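Local structure of translation initiation factor eif-2b-like protein (Chaetomium thermophilum, 4ZEO) at residues N228-R231 / L232-K236. The protein is the delta subunit of eIF2B, the decameric guanine nucleotide exchange factor of eIF2, and probably acts in the initiation of translation. Residues are numbered along the deposited sequence; the frame is centred on the assembly and turned at random.
Sequences NAIR and LLKAK
I230 and K234 sit one helical turn apart, and their side chains run side by side in the same direction. The CG2 branch of I230 reaches CE of K234 at 4.0 Å. I230 chi1 of -75° sets CG2 anti to the backbone N and turns it to the lysine. The K234 chain is extended beyond CG, and its NZ hydrogen-bonds to OD1 of N210 in helix 200-219. R231 turns back along the helix. Its chain bends at chi3 (45°), and NH1 donates a hydrogen bond to OD1 of N228 at 2.8 Å. The oxygen lies in the guanidinium plane, but the donor stands above the amide plane of N228, so the two flat groups are not coplanar. ND2 of N228 hydrogen-bonds to the backbone oxygens of I395 and F397, which fixes the amide from its other end. L232 CD2 meets NH2 of R231 obliquely at 4.0 Å. Along the backbone, L232 N hydrogen-bonds to N228 O at 3.0 Å, and K234 N to I230 O at 2.9 Å. A229 and L233 touch helix 174-191, and L232 and L233 touch W256 of helix 246-277. This is regular i to i+4 alpha-helix geometry, in the helical part of an eIF2B alpha/beta/delta family subunit.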
ATOM      1  N   ASN A 228       1.414  10.953  -3.946  1.00 34.21           N
ATOM      2  CA  ASN A 228       2.518  11.423  -3.100  1.00 34.91           C
ATOM      3  C   ASN A 228       3.874  11.299  -3.786  1.00 33.96           C
ATOM      4  O   ASN A 228       4.680  12.224  -3.757  1.00 37.02           O
ATOM      5  CB  ASN A 228       2.535  10.670  -1.763  1.00 36.10           C
ATOM      6  CG  ASN A 228       1.442  11.136  -0.822  1.00 36.79           C
ATOM      7  OD1 ASN A 228       1.125  12.322  -0.789  1.00 39.10           O
ATOM      8  ND2 ASN A 228       0.860  10.207  -0.047  1.00 34.89           N
ATOM      9  N   ALA A 229       4.121  10.156  -4.414  1.00 32.56           N
ATOM     10  CA  ALA A 229       5.400   9.957  -5.074  1.00 33.56           C
ATOM     11  C   ALA A 229       5.621  10.987  -6.194  1.00 34.89           C
ATOM     12  O   ALA A 229       6.733  11.491  -6.367  1.00 37.47           O
ATOM     13  CB  ALA A 229       5.492   8.546  -5.618  1.00 31.31           C
ATOM     14  N   ILE A 230       4.556  11.277  -6.943  1.00 33.81           N
ATOM     15  CA  ILE A 230       4.572  12.228  -8.049  1.00 34.00           C
ATOM     16  C   ILE A 230       4.880  13.635  -7.555  1.00 37.93           C
ATOM     17  O   ILE A 230       5.681  14.359  -8.162  1.00 41.41           O
ATOM     18  CB  ILE A 230       3.223  12.190  -8.817  1.00 34.93           C
ATOM     19  CG1 ILE A 230       3.154  10.934  -9.689  1.00 34.99           C
ATOM     20  CG2 ILE A 230       3.024  13.420  -9.706  1.00 34.87           C
ATOM     21  CD1 ILE A 230       1.814  10.702 -10.352  1.00 36.52           C
ATOM     22  N   ARG A 231       4.259  14.022  -6.445  1.00 37.53           N
ATOM     23  CA  ARG A 231       4.539  15.333  -5.860  1.00 37.25           C
ATOM     24  C   ARG A 231       6.006  15.414  -5.449  1.00 37.12           C
ATOM     25  O   ARG A 231       6.662  16.423  -5.721  1.00 39.42           O
ATOM     26  CB  ARG A 231       3.618  15.616  -4.670  1.00 40.09           C
ATOM     27  CG  ARG A 231       3.984  16.857  -3.860  1.00 46.34           C
ATOM     28  CD  ARG A 231       3.035  17.037  -2.691  1.00 52.74           C
ATOM     29  NE  ARG A 231       2.820  15.753  -2.018  1.00 57.65           N
ATOM     30  CZ  ARG A 231       3.646  15.217  -1.118  1.00 60.76           C
ATOM     31  NH1 ARG A 231       3.357  14.039  -0.589  1.00 57.17           N
ATOM     32  NH2 ARG A 231       4.757  15.852  -0.746  1.00 63.90           N
ATOM     33  N   LEU A 232       6.525  14.347  -4.834  1.00 33.55           N
ATOM     34  CA  LEU A 232       7.942  14.304  -4.440  1.00 36.07           C
ATOM     35  C   LEU A 232       8.897  14.347  -5.632  1.00 36.09           C
ATOM     36  O   LEU A 232       9.884  15.087  -5.611  1.00 38.71           O
ATOM     37  CB  LEU A 232       8.228  13.068  -3.595  1.00 34.11           C
ATOM     38  CG  LEU A 232       7.600  13.046  -2.200  1.00 36.02           C
ATOM     39  CD1 LEU A 232       7.709  11.670  -1.545  1.00 33.28           C
ATOM     40  CD2 LEU A 232       8.255  14.102  -1.329  1.00 34.24           C
ATOM     41  N   LEU A 233       8.581  13.595  -6.681  1.00 33.93           N
ATOM     42  CA  LEU A 233       9.407  13.581  -7.886  1.00 36.84           C
ATOM     43  C   LEU A 233       9.440  14.938  -8.566  1.00 38.67           C
ATOM     44  O   LEU A 233      10.503  15.409  -8.985  1.00 41.42           O
ATOM     45  CB  LEU A 233       8.900  12.529  -8.890  1.00 37.22           C
ATOM     46  CG  LEU A 233       9.567  12.493 -10.278  1.00 39.04           C
ATOM     47  CD1 LEU A 233      11.060  12.237 -10.187  1.00 42.61           C
ATOM     48  CD2 LEU A 233       8.928  11.430 -11.152  1.00 37.64           C
ATOM     49  N   LYS A 234       8.274  15.567  -8.697  1.00 38.77           N
ATOM     50  CA  LYS A 234       8.229  16.867  -9.341  1.00 38.32           C
ATOM     51  C   LYS A 234       9.020  17.885  -8.527  1.00 41.86           C
ATOM     52  O   LYS A 234       9.695  18.741  -9.097  1.00 46.57           O
ATOM     53  CB  LYS A 234       6.801  17.328  -9.540  1.00 38.23           C
ATOM     54  CG  LYS A 234       6.156  16.778 -10.792  1.00 35.71           C
ATOM     55  CD  LYS A 234       4.682  17.083 -10.793  1.00 35.81           C
ATOM     56  CE  LYS A 234       3.994  16.508 -12.017  1.00 35.56           C
ATOM     57  NZ  LYS A 234       2.681  17.153 -12.215  1.00 35.75           N
ATOM     58  N   ALA A 235       8.956  17.805  -7.198  1.00 42.06           N
ATOM     59  CA  ALA A 235       9.796  18.692  -6.373  1.00 44.66           C
ATOM     60  C   ALA A 235      11.286  18.440  -6.654  1.00 46.97           C
ATOM     61  O   ALA A 235      12.058  19.391  -6.763  1.00 48.83           O
ATOM     62  CB  ALA A 235       9.489  18.536  -4.890  1.00 38.31           C
ATOM     63  N   LYS A 236      11.675  17.171  -6.810  1.00 45.05           N
ATOM     64  CA  LYS A 236      13.054  16.814  -7.134  1.00 48.23           C
ATOM     65  C   LYS A 236      13.499  17.420  -8.455  1.00 50.47           C
ATOM     66  O   LYS A 236      14.589  17.978  -8.549  1.00 55.22           O
ATOM     67  CB  LYS A 236      13.218  15.299  -7.185  1.00 50.01           C
ATOM     68  CG  LYS A 236      13.700  14.686  -5.890  1.00 55.15           C
ATOM     69  CD  LYS A 236      15.126  15.142  -5.509  1.00 60.50           C
ATOM     70  CE  LYS A 236      16.155  14.765  -6.560  1.00 62.23           C
ATOM     71  NZ  LYS A 236      17.511  15.290  -6.196  1.00 68.01           N
TER